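Local coordinates for MamA (Candidatus Magnetobacterium bavaricum, PDB 3VTX), which is a tetratricopeptide-repeat (TPR) protein, an all-helical scaffold of packed antiparallel helices of the kind that generally mediates protein-protein interactions, at residues G23-Y28 with K47-I52; E40-L45 with I59-K64; V105-Y110 with S135-F140; A129-I134 with Q145-A150. One frame throughout, in Å; residues are numbered along the deposited sequence. Where two conformers were deposited one is given.

Contact 1. Residues G23-Y28 with K47-I52; sequences GAIRAY and KTYMDI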
loop_
_atom_site.group_PDB
_atom_site.type_symbol
_atom_site.label_atom_id
_atom_site.label_comp_id
_atom_site.label_asym_id
_atom_site.label_seq_id
_atom_site.Cartn_x
_atom_site.Cartn_y
_atom_site.Cartn_z
ATOM N N GLY A 23 -20.573 -3.550 -12.415
ATOM C CA GLY A 23 -20.626 -4.818 -13.170
ATOM C C GLY A 23 -19.549 -5.847 -12.831
ATOM O O GLY A 23 -19.833 -7.037 -12.773
ATOM N N ALA A 24 -18.328 -5.375 -12.641
ATOM C CA ALA A 24 -17.186 -6.226 -12.319
ATOM C C ALA A 24 -17.513 -6.880 -10.993
ATOM O O ALA A 24 -17.355 -8.063 -10.834
ATOM C CB ALA A 24 -15.905 -5.427 -12.238
ATOM N N ILE A 25 -17.942 -6.106 -9.970
ATOM C CA ILE A 25 -18.296 -6.660 -8.668
ATOM C C ILE A 25 -19.427 -7.704 -8.742
ATOM O O ILE A 25 -19.369 -8.744 -8.102
ATOM C CB ILE A 25 -18.731 -5.510 -7.749
ATOM C CG1 ILE A 25 -17.455 -4.710 -7.312
ATOM C CG2 ILE A 25 -19.390 -6.046 -6.481
ATOM C CD1 ILE A 25 -17.703 -3.303 -6.753
ATOM N N ARG A 26 -20.448 -7.409 -9.535
ATOM C CA ARG A 26 -21.523 -8.373 -9.762
ATOM C C ARG A 26 -21.015 -9.703 -10.292
ATOM O O ARG A 26 -21.420 -10.756 -9.788
ATOM C CB ARG A 26 -22.638 -7.805 -10.640
ATOM C CG ARG A 26 -23.451 -6.840 -9.876
ATOM C CD ARG A 26 -24.689 -6.312 -10.645
ATOM N NE ARG A 26 -24.325 -5.220 -11.513
ATOM C CZ ARG A 26 -24.239 -5.260 -12.823
ATOM N NH1 ARG A 26 -23.927 -4.150 -13.470
ATOM N NH2 ARG A 26 -24.546 -6.352 -13.459
ATOM N N ALA A 27 -20.160 -9.654 -11.289
ATOM C CA ALA A 27 -19.620 -10.855 -11.859
ATOM C C ALA A 27 -18.750 -11.667 -10.858
ATOM O O ALA A 27 -18.909 -12.875 -10.709
ATOM C CB ALA A 27 -18.836 -10.517 -13.132
ATOM N N TYR A 28 -17.932 -10.981 -10.036
ATOM C CA TYR A 28 -17.079 -11.654 -9.097
ATOM C C TYR A 28 -17.863 -12.231 -7.954
ATOM O O TYR A 28 -17.602 -13.392 -7.498
ATOM C CB TYR A 28 -16.019 -10.657 -8.619
ATOM C CG TYR A 28 -14.984 -10.149 -9.635
ATOM C CD1 TYR A 28 -14.419 -10.968 -10.598
ATOM C CD2 TYR A 28 -14.494 -8.858 -9.556
ATOM C CE1 TYR A 28 -13.515 -10.480 -11.499
ATOM C CE2 TYR A 28 -13.516 -8.398 -10.410
ATOM C CZ TYR A 28 -13.016 -9.225 -11.364
ATOM O OH TYR A 28 -12.055 -8.745 -12.182
ATOM N N LYS A 47 -9.466 -5.977 -4.847
ATOM C CA LYS A 47 -8.810 -4.915 -5.606
ATOM C C LYS A 47 -9.801 -3.941 -6.274
ATOM O O LYS A 47 -9.490 -2.736 -6.401
ATOM C CB LYS A 47 -7.908 -5.509 -6.650
ATOM C CG LYS A 47 -6.671 -6.154 -6.172
ATOM C CD LYS A 47 -5.898 -6.770 -7.310
ATOM C CE LYS A 47 -4.544 -7.275 -6.810
ATOM N NZ LYS A 47 -3.760 -8.009 -7.910
ATOM N N THR A 48 -10.938 -4.476 -6.726
ATOM C CA THR A 48 -11.976 -3.677 -7.359
ATOM C C THR A 48 -12.556 -2.683 -6.343
ATOM O O THR A 48 -12.727 -1.529 -6.679
ATOM C CB THR A 48 -13.043 -4.491 -7.987
ATOM O OG1 THR A 48 -12.451 -5.435 -8.910
ATOM C CG2 THR A 48 -14.090 -3.625 -8.713
ATOM N N TYR A 49 -12.832 -3.145 -5.127
ATOM C CA TYR A 49 -13.315 -2.253 -4.127
ATOM C C TYR A 49 -12.245 -1.215 -3.778
ATOM O O TYR A 49 -12.557 -0.085 -3.476
ATOM C CB TYR A 49 -13.823 -3.036 -2.892
ATOM C CG TYR A 49 -15.247 -3.557 -3.002
ATOM C CD1 TYR A 49 -16.325 -2.667 -3.174
ATOM C CD2 TYR A 49 -15.524 -4.914 -2.870
ATOM C CE1 TYR A 49 -17.625 -3.087 -3.149
ATOM C CE2 TYR A 49 -16.848 -5.373 -2.927
ATOM C CZ TYR A 49 -17.882 -4.453 -3.085
ATOM O OH TYR A 49 -19.164 -4.920 -3.085
ATOM N N MET A 50 -10.962 -1.571 -3.794
ATOM C CA MET A 50 -9.911 -0.569 -3.512
ATOM C C MET A 50 -9.889 0.474 -4.623
ATOM O O MET A 50 -9.716 1.648 -4.309
ATOM C CB MET A 50 -8.537 -1.222 -3.364
ATOM C CG MET A 50 -8.403 -2.138 -2.164
ATOM S SD MET A 50 -8.666 -1.385 -0.566
ATOM C CE MET A 50 -7.072 -0.424 -0.398
ATOM N N ASP A 51 -10.115 0.057 -5.859
ATOM C CA ASP A 51 -10.131 0.946 -7.034
ATOM C C ASP A 51 -11.162 2.067 -6.877
ATOM O O ASP A 51 -10.952 3.218 -7.301
ATOM C CB ASP A 51 -10.415 0.181 -8.331
ATOM C CG ASP A 51 -9.216 -0.602 -8.895
ATOM O OD1 ASP A 51 -8.055 -0.358 -8.510
ATOM O OD2 ASP A 51 -9.535 -1.473 -9.750
ATOM N N ILE A 52 -12.288 1.745 -6.256
ATOM C CA ILE A 52 -13.301 2.757 -6.057
ATOM C C ILE A 52 -13.371 3.385 -4.680
ATOM O O ILE A 52 -14.281 4.164 -4.379
ATOM C CB ILE A 52 -14.607 2.243 -6.516
ATOM C CG1 ILE A 52 -14.931 0.972 -5.766
ATOM C CG2 ILE A 52 -14.482 1.976 -8.032
ATOM C CD1 ILE A 52 -16.141 0.408 -6.102
#
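Thr48 OG1 has two neighbours of different kinds. It is hydrogen-bonded back to Lys44 O, one turn earlier in its own helix, and it also sits 3.5 Å from Tyr28 CE2, at the edge of the tyrosine ring and near its plane. The hydroxyl lies beside the backbone nitrogen (chi1 -54°), which lets it turn back to that carbonyl and sends the methyl group across the interface. There Thr48 CG2 rests 3.8 Å from Ile25 CG1, with Ala24 CB at the longer distance of 4.4 Å from the same methyl. Both branches of this small residue thus reach the partner helix, the methyl at Ile25 and the hydroxyl at the Tyr28 ring edge.

Ile25 carries most of the remaining contact by dividing its branches over Tyr49, which it crosses at about a right angle. Its CD1 lies over one face of the ring, 4.0 Å from the Tyr49 centroid and 26° off the normal, a CH-pi contact displaced toward the rim on the CE1 side. Its CG2 sits at the hydroxyl end of the ring, 3.6 Å from Tyr49 OH.

Polar ends are tied to other parts of the chain: Tyr28 OH is hydrogen-bonded to Asp13 of helix 5-18, and Tyr49 OH makes a weak bond with Lys29. The axes pass 10.4 Å apart with 161° between their directions, and Ile25 bridges that distance to Tyr49. Nearly antiparallel packing of neighbouring helices, here 21-34 and 39-51, is characteristic of the TPR fold.

Contact 2. Residues E40-L45 with I59-K64; sequences ETLLKL and IESLKK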
loop_
_atom_site.group_PDB
_atom_site.type_symbol
_atom_site.label_atom_id
_atom_site.label_comp_id
_atom_site.label_asym_id
_atom_site.label_seq_id
_atom_site.Cartn_x
_atom_site.Cartn_y
_atom_site.Cartn_z
ATOM N N GLU A 40 -8.447 -16.453 -6.296
ATOM C CA GLU A 40 -8.098 -15.511 -7.368
ATOM C C GLU A 40 -9.200 -14.406 -7.461
ATOM O O GLU A 40 -8.892 -13.181 -7.611
ATOM C CB GLU A 40 -8.055 -16.218 -8.704
ATOM C CG GLU A 40 -7.750 -15.339 -9.836
ATOM C CD GLU A 40 -7.366 -16.042 -11.125
ATOM O OE1 GLU A 40 -7.618 -17.262 -11.223
ATOM O OE2 GLU A 40 -6.818 -15.339 -12.018
ATOM N N THR A 41 -10.444 -14.868 -7.345
ATOM C CA THR A 41 -11.639 -13.985 -7.317
ATOM C C THR A 41 -11.730 -13.119 -6.079
ATOM O O THR A 41 -12.053 -11.936 -6.194
ATOM C CB THR A 41 -12.919 -14.755 -7.594
ATOM O OG1 THR A 41 -12.719 -15.406 -8.856
ATOM C CG2 THR A 41 -14.229 -13.788 -7.772
ATOM N N LEU A 42 -11.420 -13.673 -4.931
ATOM C CA LEU A 42 -11.395 -12.887 -3.693
ATOM C C LEU A 42 -10.421 -11.731 -3.802
ATOM O O LEU A 42 -10.780 -10.585 -3.446
ATOM C CB LEU A 42 -11.106 -13.755 -2.479
ATOM C CG LEU A 42 -12.235 -14.607 -1.984
ATOM C CD1 LEU A 42 -11.734 -15.718 -0.988
ATOM C CD2 LEU A 42 -13.425 -13.821 -1.356
ATOM N N LEU A 43 -9.249 -11.951 -4.381
ATOM C CA LEU A 43 -8.252 -10.894 -4.506
ATOM C C LEU A 43 -8.722 -9.865 -5.529
ATOM O O LEU A 43 -8.577 -8.689 -5.343
ATOM C CB LEU A 43 -6.900 -11.484 -4.916
ATOM C CG LEU A 43 -5.804 -10.455 -5.010
ATOM C CD1 LEU A 43 -5.613 -9.628 -3.713
ATOM C CD2 LEU A 43 -4.473 -11.223 -5.389
ATOM N N LYS A 44 -9.284 -10.314 -6.646
ATOM C CA LYS A 44 -9.776 -9.388 -7.636
ATOM C C LYS A 44 -10.941 -8.558 -7.123
ATOM O O LYS A 44 -10.943 -7.318 -7.420
ATOM C CB LYS A 44 -10.215 -10.105 -8.934
ATOM C CG LYS A 44 -9.025 -10.501 -9.821
ATOM C CD LYS A 44 -9.488 -11.531 -10.879
ATOM C CE LYS A 44 -8.326 -11.769 -11.916
ATOM N NZ LYS A 44 -8.844 -12.610 -12.998
ATOM N N LEU A 45 -11.857 -9.168 -6.359
ATOM C CA LEU A 45 -13.000 -8.379 -5.790
ATOM C C LEU A 45 -12.456 -7.350 -4.798
ATOM O O LEU A 45 -12.852 -6.194 -4.777
ATOM C CB LEU A 45 -14.053 -9.276 -5.188
ATOM C CG LEU A 45 -15.275 -8.654 -4.545
ATOM C CD1 LEU A 45 -15.949 -7.752 -5.603
ATOM C CD2 LEU A 45 -16.165 -9.689 -3.953
ATOM N N ILE A 59 -11.722 -5.201 2.466
ATOM C CA ILE A 59 -11.229 -5.983 3.614
ATOM C C ILE A 59 -12.108 -7.244 3.842
ATOM O O ILE A 59 -11.597 -8.326 4.181
ATOM C CB ILE A 59 -11.165 -5.073 4.884
ATOM C CG1 ILE A 59 -10.008 -4.074 4.763
ATOM C CG2 ILE A 59 -11.013 -5.956 6.223
ATOM C CD1 ILE A 59 -10.136 -2.957 5.831
ATOM N N GLU A 60 -13.418 -7.155 3.570
ATOM C CA GLU A 60 -14.274 -8.328 3.714
ATOM C C GLU A 60 -13.759 -9.470 2.847
ATOM O O GLU A 60 -13.675 -10.608 3.327
ATOM C CB GLU A 60 -15.760 -7.995 3.361
ATOM C CG GLU A 60 -16.310 -6.857 4.287
ATOM C CD GLU A 60 -17.786 -6.442 4.026
ATOM O OE1 GLU A 60 -18.384 -6.896 3.046
ATOM O OE2 GLU A 60 -18.355 -5.602 4.811
ATOM N N SER A 61 -13.364 -9.209 1.591
ATOM C CA SER A 61 -12.801 -10.216 0.708
ATOM C C SER A 61 -11.367 -10.594 1.050
ATOM O O SER A 61 -10.988 -11.734 0.935
ATOM C CB SER A 61 -12.868 -9.881 -0.779
ATOM O OG SER A 61 -14.213 -9.952 -1.205
ATOM N N LEU A 62 -10.553 -9.613 1.374
ATOM C CA LEU A 62 -9.144 -9.848 1.640
ATOM C C LEU A 62 -9.033 -10.666 2.956
ATOM O O LEU A 62 -8.107 -11.504 3.071
ATOM C CB LEU A 62 -8.402 -8.507 1.806
ATOM C CG LEU A 62 -8.314 -7.716 0.486
ATOM C CD1 LEU A 62 -7.971 -6.204 0.754
ATOM C CD2 LEU A 62 -7.256 -8.325 -0.349
ATOM N N LYS A 63 -9.881 -10.446 3.965
ATOM C CA LYS A 63 -9.892 -11.283 5.183
ATOM C C LYS A 63 -10.127 -12.774 4.841
ATOM O O LYS A 63 -9.411 -13.681 5.369
ATOM C CB LYS A 63 -10.917 -10.819 6.268
ATOM C CG LYS A 63 -10.397 -9.579 7.054
ATOM C CD LYS A 63 -11.538 -9.073 7.948
ATOM C CE LYS A 63 -11.138 -7.979 8.958
ATOM N NZ LYS A 63 -12.467 -7.576 9.736
ATOM N N LYS A 64 -11.098 -13.022 3.978
ATOM C CA LYS A 64 -11.428 -14.394 3.524
ATOM C C LYS A 64 -10.264 -14.984 2.722
ATOM O O LYS A 64 -9.895 -16.141 2.943
ATOM C CB LYS A 64 -12.684 -14.426 2.689
ATOM C CG LYS A 64 -13.913 -14.077 3.444
ATOM C CD LYS A 64 -15.074 -14.011 2.435
ATOM C CE LYS A 64 -16.403 -13.457 2.988
ATOM N NZ LYS A 64 -16.600 -13.983 4.354
#
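Leu42 and Ser61 bring the two backbones close together, with CA atoms only 5.3 Å apart. The short axes of 40-45 and 59-64 approach to 8.2 Å, and their directions differ by 153°, so the helices are antiparallel but not aligned. Such closeness is consistent with a small residue at the crossing: Ser61 points its CB at the other helix and meets the main chain itself, with CB 3.5 Å from Leu42 O.

The serine hydroxyl lies among leucine methyls. Ser61 OG is 3.4 Å from Leu45 CD2, and the Leu42 CD2 methyl flanks it at 4.0 Å. Helices 39-51 and 55-68 are antiparallel neighbours packed side by side, as in TPR proteins generally, and Ser61 is the small residue at this close approach; Leu42 plays the larger part, its CB and both methyl branches facing the 59-64 backbone.

Leu42 CD1 also settles 4.0 Å from Lys64 CB. The two side chains cross at about a right angle; the lysine offers its CB and CD, and its chain, bent at the last torsion (chi4 -40°), leads away from the leucine at its end. Leu43 and Leu62 start out pointing away from the opposite helix, yet bend back to meet obliquely, Leu43 CD1 lying 4.0 Å from Leu62 CD2. Beyond them Leu62 packs on Ile78 of helix 73-85, and Leu43 touches both Glu74 of that helix and Phe65. Elsewhere on helix 39-51, Lys44 NZ forms salt bridges with Glu40 and with Asp13 of helix 5-18.

Contact 3. Residues V105-Y110 with S135-F140; sequences VYADAY and SIKPGF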
loop_
_atom_site.group_PDB
_atom_site.type_symbol
_atom_site.label_atom_id
_atom_site.label_comp_id
_atom_site.label_asym_id
_atom_site.label_seq_id
_atom_site.Cartn_x
_atom_site.Cartn_y
_atom_site.Cartn_z
ATOM N N VAL A 105 12.104 -7.332 0.441
ATOM C CA VAL A 105 12.421 -6.143 -0.318
ATOM C C VAL A 105 11.178 -5.328 -0.862
ATOM O O VAL A 105 11.248 -4.618 -1.888
ATOM C CB VAL A 105 13.479 -6.397 -1.379
ATOM C CG1 VAL A 105 14.778 -6.780 -0.679
ATOM C CG2 VAL A 105 13.029 -7.441 -2.405
ATOM N N TYR A 106 10.040 -5.432 -0.161
ATOM C CA TYR A 106 8.796 -4.900 -0.659
ATOM C C TYR A 106 8.740 -3.429 -0.233
ATOM O O TYR A 106 8.188 -3.092 0.833
ATOM C CB TYR A 106 7.603 -5.592 -0.020
ATOM C CG TYR A 106 6.259 -5.480 -0.724
ATOM C CD1 TYR A 106 5.985 -4.518 -1.691
ATOM C CD2 TYR A 106 5.248 -6.345 -0.369
ATOM C CE1 TYR A 106 4.726 -4.424 -2.297
ATOM C CE2 TYR A 106 4.004 -6.309 -0.999
ATOM C CZ TYR A 106 3.751 -5.352 -1.946
ATOM O OH TYR A 106 2.569 -5.330 -2.555
ATOM N N ALA A 107 9.270 -2.565 -1.067
ATOM C CA ALA A 107 9.411 -1.149 -0.644
ATOM C C ALA A 107 8.106 -0.472 -0.306
ATOM O O ALA A 107 8.060 0.312 0.617
ATOM C CB ALA A 107 10.120 -0.370 -1.770
ATOM N N ASP A 108 7.045 -0.734 -1.047
ATOM C CA ASP A 108 5.759 -0.121 -0.744
ATOM C C ASP A 108 5.224 -0.474 0.630
ATOM O O ASP A 108 4.618 0.396 1.308
ATOM C CB ASP A 108 4.725 -0.469 -1.799
ATOM C CG ASP A 108 4.798 0.492 -3.022
ATOM O OD1 ASP A 108 4.486 1.739 -2.924
ATOM O OD2 ASP A 108 5.071 -0.071 -4.087
ATOM N N ALA A 109 5.462 -1.702 1.034
ATOM C CA ALA A 109 5.055 -2.176 2.320
ATOM C C ALA A 109 5.833 -1.546 3.427
ATOM O O ALA A 109 5.234 -1.210 4.462
ATOM C CB ALA A 109 5.188 -3.733 2.381
ATOM N N TYR A 110 7.152 -1.399 3.274
ATOM C CA TYR A 110 7.940 -0.791 4.324
ATOM C C TYR A 110 7.502 0.695 4.446
ATOM O O TYR A 110 7.423 1.213 5.565
ATOM C CB TYR A 110 9.406 -0.761 4.041
ATOM C CG TYR A 110 10.122 -2.082 4.286
ATOM C CD1 TYR A 110 10.502 -2.850 3.220
ATOM C CD2 TYR A 110 10.391 -2.521 5.560
ATOM C CE1 TYR A 110 11.189 -4.058 3.439
ATOM C CE2 TYR A 110 11.080 -3.756 5.790
ATOM C CZ TYR A 110 11.441 -4.498 4.688
ATOM O OH TYR A 110 12.195 -5.705 4.870
ATOM N N SER A 135 16.745 2.185 1.314
ATOM C CA SER A 135 17.789 1.178 0.946
ATOM C C SER A 135 17.386 0.445 -0.321
ATOM O O SER A 135 18.263 0.023 -1.127
ATOM C CB SER A 135 18.106 0.241 2.101
ATOM O OG SER A 135 17.041 -0.668 2.355
ATOM N N ILE A 136 16.091 0.272 -0.547
ATOM C CA ILE A 136 15.572 -0.402 -1.732
ATOM C C ILE A 136 15.399 0.559 -2.869
ATOM O O ILE A 136 15.668 0.208 -4.013
ATOM C CB ILE A 136 14.198 -1.141 -1.407
ATOM C CG1 ILE A 136 14.371 -2.089 -0.220
ATOM C CG2 ILE A 136 13.662 -1.908 -2.587
ATOM C CD1 ILE A 136 12.999 -2.361 0.519
ATOM N N LYS A 137 14.821 1.750 -2.621
ATOM C CA LYS A 137 14.542 2.759 -3.625
ATOM C C LYS A 137 15.151 4.100 -3.181
ATOM O O LYS A 137 14.459 5.000 -2.632
ATOM C CB LYS A 137 13.051 2.980 -3.784
ATOM C CG LYS A 137 12.320 1.708 -4.207
ATOM C CD LYS A 137 12.485 1.480 -5.693
ATOM C CE LYS A 137 11.470 0.375 -6.211
ATOM N NZ LYS A 137 11.243 0.535 -7.699
ATOM N N PRO A 138 16.473 4.248 -3.352
ATOM C CA PRO A 138 17.099 5.504 -2.902
ATOM C C PRO A 138 16.642 6.749 -3.629
ATOM O O PRO A 138 16.876 7.892 -3.152
ATOM C CB PRO A 138 18.605 5.222 -3.075
ATOM C CG PRO A 138 18.680 4.124 -4.042
ATOM C CD PRO A 138 17.428 3.326 -3.972
ATOM N N GLY A 139 15.987 6.616 -4.772
ATOM C CA GLY A 139 15.421 7.761 -5.465
ATOM C C GLY A 139 14.033 8.252 -5.016
ATOM O O GLY A 139 13.508 9.204 -5.534
ATOM N N PHE A 140 13.434 7.539 -4.069
ATOM C CA PHE A 140 12.097 7.903 -3.583
ATOM C C PHE A 140 12.169 9.104 -2.599
ATOM O O PHE A 140 12.434 8.912 -1.412
ATOM C CB PHE A 140 11.434 6.712 -2.897
ATOM C CG PHE A 140 10.000 7.009 -2.459
ATOM C CD1 PHE A 140 9.142 7.722 -3.241
ATOM C CD2 PHE A 140 9.536 6.491 -1.271
ATOM C CE1 PHE A 140 7.832 7.960 -2.842
ATOM C CE2 PHE A 140 8.228 6.784 -0.863
ATOM C CZ PHE A 140 7.398 7.453 -1.621
#
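The Tyr110 ring receives the Ile136 CD1 methyl obliquely at its CD1 and CE1 atoms, the closest approach being 3.7 Å to Tyr110 CD1, and the two side chains cross at about a right angle. The hydroxyl end of this ring is held elsewhere, by a hydrogen bond from Tyr110 OH to Thr104 O. Phe140 meets Tyr111 of helix 107-119 edge-to-face, while Tyr106 turns to Tyr77 of helix 73-85, planes about 40° apart.

Ile136 plugs the contact. Its CG2, anti to the backbone nitrogen, faces the start of helix 107-119, 3.9 Å from Ala107 CB and 3.7 Å from Val105 O. CG2 and CD1 both flank that carbonyl oxygen, CG2 on the Ala107 side and CD1 on the Tyr110 side. Lys137 extends the patch with its CG, 3.9 Å from Ala107 CB.

Both backbones change course here. Tyr106 is the N-cap and the centre of an inverse gamma turn, and its carbonyl accepts Tyr110 N at 3.1 Å in the first turn of the helix. Across from it the chain leaves helix 123-136 at Lys137 and enters a type I turn closed by Phe140 N on Lys137 O. The contact therefore joins the beginning of one TPR helix to the end of its antiparallel partner. Apolar van der Waals packing, with methyls also against one backbone carbonyl, implies a partly exposed seam.

Contact 4. Residues A129-I134 with Q145-A150; sequences AYEKTI and QSIGLA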
loop_
_atom_site.group_PDB
_atom_site.type_symbol
_atom_site.label_atom_id
_atom_site.label_comp_id
_atom_site.label_asym_id
_atom_site.label_seq_id
_atom_site.Cartn_x
_atom_site.Cartn_y
_atom_site.Cartn_z
ATOM N N ALA A 129 11.629 1.778 9.187
ATOM C CA ALA A 129 10.907 1.322 7.982
ATOM C C ALA A 129 11.226 2.249 6.808
ATOM O O ALA A 129 11.418 1.842 5.649
ATOM C CB ALA A 129 9.349 1.360 8.239
ATOM N N TYR A 130 11.276 3.560 7.054
ATOM C CA TYR A 130 11.646 4.456 5.960
ATOM C C TYR A 130 13.103 4.264 5.433
ATOM O O TYR A 130 13.350 4.460 4.223
ATOM C CB TYR A 130 11.500 5.934 6.354
ATOM C CG TYR A 130 10.121 6.379 6.807
ATOM C CD1 TYR A 130 8.992 5.974 6.139
ATOM C CD2 TYR A 130 9.973 7.294 7.884
ATOM C CE1 TYR A 130 7.717 6.470 6.514
ATOM C CE2 TYR A 130 8.689 7.776 8.291
ATOM C CZ TYR A 130 7.583 7.298 7.620
ATOM O OH TYR A 130 6.348 7.860 7.904
ATOM N N GLU A 131 14.021 4.004 6.360
ATOM C CA GLU A 131 15.413 3.736 6.038
ATOM C C GLU A 131 15.461 2.506 5.128
ATOM O O GLU A 131 16.182 2.514 4.103
ATOM C CB GLU A 131 16.217 3.534 7.318
ATOM C CG GLU A 131 16.536 4.866 7.979
ATOM C CD GLU A 131 17.291 4.761 9.253
ATOM O OE1 GLU A 131 17.256 3.681 9.894
ATOM O OE2 GLU A 131 17.941 5.776 9.624
ATOM N N LYS A 132 14.649 1.513 5.455
ATOM C CA LYS A 132 14.612 0.288 4.631
ATOM C C LYS A 132 14.073 0.636 3.298
ATOM O O LYS A 132 14.571 0.138 2.313
ATOM C CB LYS A 132 13.774 -0.798 5.269
ATOM C CG LYS A 132 13.878 -2.145 4.671
ATOM C CD LYS A 132 15.241 -2.830 4.940
ATOM C CE LYS A 132 15.277 -4.184 4.158
ATOM N NZ LYS A 132 16.681 -4.727 4.035
ATOM N N THR A 133 13.022 1.509 3.221
ATOM C CA THR A 133 12.463 1.963 1.978
ATOM C C THR A 133 13.506 2.601 1.090
ATOM O O THR A 133 13.574 2.313 -0.088
ATOM C CB THR A 133 11.273 2.964 2.159
ATOM O OG1 THR A 133 10.243 2.343 2.985
ATOM C CG2 THR A 133 10.699 3.449 0.849
ATOM N N ILE A 134 14.302 3.481 1.658
ATOM C CA ILE A 134 15.335 4.170 0.919
ATOM C C ILE A 134 16.483 3.185 0.519
ATOM O O ILE A 134 17.100 3.388 -0.519
ATOM C CB ILE A 134 15.926 5.312 1.745
ATOM C CG1 ILE A 134 14.855 6.427 1.764
ATOM C CG2 ILE A 134 17.278 5.783 1.151
ATOM C CD1 ILE A 134 15.195 7.556 2.795
ATOM N N GLN A 145 11.619 12.947 3.097
ATOM C CA GLN A 145 10.765 13.923 3.754
ATOM C C GLN A 145 10.122 13.291 5.008
ATOM O O GLN A 145 10.057 13.913 6.047
ATOM C CB GLN A 145 9.692 14.440 2.784
ATOM C CG GLN A 145 10.198 15.173 1.596
ATOM C CD GLN A 145 9.046 15.455 0.616
ATOM O OE1 GLN A 145 8.099 16.198 0.995
ATOM N NE2 GLN A 145 8.982 14.750 -0.522
ATOM N N SER A 146 9.611 12.094 4.840
ATOM C CA SER A 146 8.918 11.348 5.926
ATOM C C SER A 146 9.862 11.089 7.098
ATOM O O SER A 146 9.447 11.231 8.290
ATOM C CB SER A 146 8.284 10.054 5.421
ATOM O OG SER A 146 7.245 10.340 4.520
ATOM N N ILE A 147 11.138 10.753 6.806
ATOM C CA ILE A 147 12.151 10.673 7.859
ATOM C C ILE A 147 12.296 11.986 8.603
ATOM O O ILE A 147 12.277 12.017 9.833
ATOM C CB ILE A 147 13.505 10.120 7.407
ATOM C CG1 ILE A 147 13.315 8.666 6.942
ATOM C CG2 ILE A 147 14.547 10.307 8.563
ATOM C CD1 ILE A 147 14.588 8.141 6.205
ATOM N N GLY A 148 12.358 13.050 7.863
ATOM C CA GLY A 148 12.443 14.404 8.450
ATOM C C GLY A 148 11.284 14.650 9.406
ATOM O O GLY A 148 11.471 15.174 10.535
ATOM N N LEU A 149 10.070 14.252 8.976
ATOM C CA LEU A 149 8.885 14.534 9.809
ATOM C C LEU A 149 8.969 13.707 11.114
ATOM O O LEU A 149 8.605 14.172 12.208
ATOM C CB LEU A 149 7.638 14.234 9.075
ATOM C CG LEU A 149 6.289 14.418 9.848
ATOM C CD1 LEU A 149 6.118 15.926 10.098
ATOM C CD2 LEU A 149 5.104 13.894 9.067
ATOM N N ALA A 150 9.408 12.471 10.991
ATOM C CA ALA A 150 9.570 11.593 12.186
ATOM C C ALA A 150 10.560 12.176 13.162
ATOM O O ALA A 150 10.313 12.140 14.389
ATOM C CB ALA A 150 9.930 10.153 11.802
HETATM O O HOH W 1 6.793 10.474 8.844
#
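Tyr130 and Ile147 slide past each other in opposite directions, so tightly that Tyr130 CB lies 3.3 Å from Ile147 CG1. From there the isoleucine, its CG1 anti to the carbonyl carbon (chi1 -63°) and its chi2 extended at 169°, reaches on to Ile134, the two CD1 methyls meeting tip to tip at 3.5 Å. Ser146 CB lies over one face of the Tyr130 ring, a CH-pi contact 3.7 Å from the centroid and 17° off the normal, while Ala150 CB stands at the ring edge.

A water then bridges the helices: it is 2.8 Å from Tyr130 OH and donates to Ser146 O, also at 2.8 Å. Further out, Ser146 OG is hydrogen-bonded to Tyr111 OH and to Arg142 O, and the Tyr111 ring meets Tyr130, so helix 107-119 probably helps place both first-shell partners. Thr133 OG1 and Thr133 N reach Ala129 O from opposite faces of its plane, fastening one turn of the 123-136 helix. The axes run 9.9 Å apart in the near-antiparallel manner of successive TPR helices.

The chemistry implies mainly apolar packing, consistent with that separation, and one water-mediated link between a tyrosine hydroxyl and a backbone carbonyl.

Contacts 1 and 2 share helix 39-51, using different stretches of it, and touch where Tyr28 packs on Thr41, Lys44 and Leu45. Contacts 3 and 4 share helix 123-136, with Tyr110 packed on Ala129 and Thr133. The pairs lie on opposite sides of the chain's centre; the centres of contacts 1 and 4 are about 33 Å apart. Contacts 2 and 4 are buried, contact 1 is partly so, and contact 3 lies at the surface, where helix ends meet. Aromatic faces serve contacts 1 and 4; of the three contacts with helix axes, contact 2 has the closest, with a serine at the crossing, and a water bridges contact 4.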